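Local coordinates for protein Dye-decolorizing peroxidase (Irpex lacteus, PDB 7D8M) that binds heme b and probably uses it as a peroxidase, as dye-decolorizing peroxidases generally do, at residues A[25-30]-A[359-364]. Residues are numbered along the deposited sequence; the frame is centred on the assembly and turned at random.
Sequences EKFVFF and GLAFVE. With HEM (protoporphyrin IX containing Fe), chain B.
The ring of F27 reaches across to two neighbours on strand 359-366, A361 and V363. Its CE1 lies 3.6 Å from CB of A361, while on the other flank of the ring CE2 approaches CG2 of V363 at 3.6 Å; CZ, between them, is also near both methyls. The CB of F27 already heads for strand 359-366, and chi1 of -65°, with CG anti to the carbonyl carbon, carries the ring on between A361 and V363. A bulky flat group suits this place because it bridges backbones whose nearest CA atoms, those of F27 and A361, are 8.7 Å apart. The single methyl of A361 lets the ring come close to the strand, and the branch at V363 supplies a second methyl; no hydrogen bond joins the segments. Here the two ferredoxin-like alpha+beta halves of the DyP-type fold pack sheet against sheet, 24-32 belonging to one four-stranded antiparallel sheet and 359-366 to the other. F221, on the strand beside 359-366, adds a further ring against F27. The other side of strand 359-366 serves the heme: L360, F362 and E364 line its pocket. F362 lays CE1 and CZ against C2C and C3C, the outer carbons of pyrrole ring C, CE1 being 3.3 Å from C2C. Apolar L360 suits the heme vinyl group, its CB 3.7 Å from CBB, and L360 CD2 and E364 OE1 lie at the edge of the F362 ring, in its plane. With an alanine here in place of F362, pyrrole ring C would probably lose its aromatic cover and a gap would open between L360 and E364.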
# COMPACT_ATOMS: atom_id res chain seq x y z
N GLU A 25 -6.04 -13.37 2.11
CA GLU A 25 -5.71 -12.54 3.27
C GLU A 25 -6.98 -12.01 3.88
O GLU A 25 -7.75 -11.31 3.21
CB GLU A 25 -4.75 -11.40 2.90
CG GLU A 25 -4.12 -10.77 4.13
CD GLU A 25 -3.20 -9.59 3.85
OE1 GLU A 25 -3.03 -9.20 2.67
OE2 GLU A 25 -2.65 -9.05 4.84
N LYS A 26 -7.21 -12.33 5.16
CA LYS A 26 -8.37 -11.87 5.91
C LYS A 26 -7.96 -10.75 6.85
O LYS A 26 -6.94 -10.87 7.55
CB LYS A 26 -8.98 -13.04 6.70
CG LYS A 26 -10.30 -12.76 7.40
CD LYS A 26 -10.84 -14.06 8.01
CE LYS A 26 -12.33 -14.21 7.90
NZ LYS A 26 -12.95 -13.95 6.60
N PHE A 27 -8.74 -9.68 6.88
CA PHE A 27 -8.51 -8.55 7.77
C PHE A 27 -9.62 -8.54 8.81
O PHE A 27 -10.79 -8.37 8.47
CB PHE A 27 -8.50 -7.22 7.00
CG PHE A 27 -7.37 -7.09 6.03
CD1 PHE A 27 -7.46 -7.65 4.76
CD2 PHE A 27 -6.20 -6.43 6.39
CE1 PHE A 27 -6.41 -7.53 3.86
CE2 PHE A 27 -5.14 -6.31 5.51
CZ PHE A 27 -5.25 -6.86 4.24
N VAL A 28 -9.25 -8.74 10.09
CA VAL A 28 -10.23 -8.79 11.17
C VAL A 28 -10.06 -7.53 12.01
O VAL A 28 -9.12 -7.42 12.81
CB VAL A 28 -10.07 -10.05 12.03
CG1 VAL A 28 -11.14 -10.08 13.12
CG2 VAL A 28 -10.17 -11.30 11.16
N PHE A 29 -10.98 -6.58 11.84
CA PHE A 29 -10.94 -5.33 12.59
C PHE A 29 -11.83 -5.47 13.82
O PHE A 29 -12.95 -5.98 13.74
CB PHE A 29 -11.41 -4.16 11.73
CG PHE A 29 -10.54 -3.92 10.49
CD1 PHE A 29 -9.40 -3.13 10.55
CD2 PHE A 29 -10.88 -4.50 9.28
CE1 PHE A 29 -8.61 -2.92 9.41
CE2 PHE A 29 -10.10 -4.29 8.14
CZ PHE A 29 -8.96 -3.50 8.21
N PHE A 30 -11.33 -5.01 14.96
CA PHE A 30 -12.01 -5.32 16.21
C PHE A 30 -11.96 -4.14 17.16
O PHE A 30 -11.11 -3.26 17.05
CB PHE A 30 -11.39 -6.55 16.90
CG PHE A 30 -9.92 -6.38 17.23
CD1 PHE A 30 -9.52 -5.76 18.40
CD2 PHE A 30 -8.95 -6.87 16.37
CE1 PHE A 30 -8.17 -5.60 18.71
CE2 PHE A 30 -7.60 -6.73 16.67
CZ PHE A 30 -7.22 -6.10 17.84
N GLY A 359 -11.77 -4.34 -5.27
CA GLY A 359 -10.76 -3.32 -5.17
C GLY A 359 -9.45 -3.81 -4.60
O GLY A 359 -9.02 -4.93 -4.88
N LEU A 360 -8.81 -2.97 -3.79
CA LEU A 360 -7.52 -3.28 -3.21
C LEU A 360 -7.64 -3.10 -1.71
O LEU A 360 -8.02 -2.02 -1.24
CB LEU A 360 -6.42 -2.39 -3.78
CG LEU A 360 -5.00 -2.59 -3.26
CD1 LEU A 360 -4.51 -4.00 -3.53
CD2 LEU A 360 -4.06 -1.56 -3.87
N ALA A 361 -7.36 -4.16 -0.96
CA ALA A 361 -7.15 -4.03 0.49
C ALA A 361 -5.72 -3.54 0.66
O ALA A 361 -4.78 -4.33 0.75
CB ALA A 361 -7.41 -5.36 1.20
N PHE A 362 -5.55 -2.22 0.69
CA PHE A 362 -4.25 -1.58 0.62
C PHE A 362 -3.58 -1.55 1.99
O PHE A 362 -4.18 -1.12 2.97
CB PHE A 362 -4.42 -0.16 0.05
CG PHE A 362 -3.16 0.64 -0.00
CD1 PHE A 362 -2.39 0.67 -1.17
CD2 PHE A 362 -2.80 1.45 1.06
CE1 PHE A 362 -1.24 1.45 -1.23
CE2 PHE A 362 -1.66 2.23 0.99
CZ PHE A 362 -0.87 2.22 -0.15
N VAL A 363 -2.32 -1.97 2.04
CA VAL A 363 -1.51 -1.96 3.25
C VAL A 363 -0.15 -1.37 2.92
O VAL A 363 0.50 -1.82 1.97
CB VAL A 363 -1.32 -3.38 3.83
CG1 VAL A 363 -0.34 -3.32 4.99
CG2 VAL A 363 -2.66 -4.00 4.24
N GLU A 364 0.29 -0.39 3.71
CA GLU A 364 1.60 0.21 3.51
C GLU A 364 2.28 0.42 4.85
O GLU A 364 1.67 0.94 5.79
CB GLU A 364 1.48 1.55 2.76
CG GLU A 364 2.81 2.07 2.25
CD GLU A 364 2.68 3.20 1.23
OE1 GLU A 364 1.69 3.95 1.29
OE2 GLU A 364 3.57 3.32 0.36
CHA HEM B . 3.02 1.19 -7.55
CHB HEM B . -1.64 0.29 -8.53
CHC HEM B . -2.92 2.71 -4.51
CHD HEM B . 1.70 4.02 -3.82
C1A HEM B . 1.88 0.71 -8.16
C2A HEM B . 1.83 -0.14 -9.33
C3A HEM B . 0.53 -0.40 -9.59
C4A HEM B . -0.27 0.29 -8.60
CMA HEM B . -0.06 -1.26 -10.73
CAA HEM B . 3.07 -0.66 -10.11
CBA HEM B . 3.56 -1.98 -9.51
CGA HEM B . 4.76 -1.77 -8.61
O1A HEM B . 5.61 -0.90 -8.93
O2A HEM B . 4.89 -2.50 -7.59
C1B HEM B . -2.38 0.84 -7.51
C2B HEM B . -3.81 0.69 -7.34
C3B HEM B . -4.16 1.37 -6.23
C4B HEM B . -2.96 1.95 -5.66
CMB HEM B . -4.71 -0.10 -8.34
CAB HEM B . -5.55 1.52 -5.57
CBB HEM B . -6.58 0.70 -5.81
C1C HEM B . -1.80 3.34 -4.00
C2C HEM B . -1.76 4.29 -2.90
C3C HEM B . -0.47 4.64 -2.71
C4C HEM B . 0.33 3.95 -3.69
CMC HEM B . -3.01 4.73 -2.11
CAC HEM B . 0.14 5.64 -1.68
CBC HEM B . -0.56 6.63 -1.12
C1D HEM B . 2.47 3.27 -4.69
C2D HEM B . 3.91 3.11 -4.67
C3D HEM B . 4.27 2.34 -5.70
C4D HEM B . 3.06 1.97 -6.42
CMD HEM B . 4.89 3.73 -3.66
CAD HEM B . 5.71 1.92 -6.06
CBD HEM B . 6.30 2.99 -6.98
CGD HEM B . 7.76 2.71 -7.30
O1D HEM B . 8.15 2.92 -8.48
O2D HEM B . 8.52 2.28 -6.40
NA HEM B . 0.59 0.96 -7.75
NB HEM B . -1.89 1.61 -6.47
NC HEM B . -0.51 3.17 -4.46
ND HEM B . 1.98 2.54 -5.76
FE HEM B . 0.00 2.21 -6.19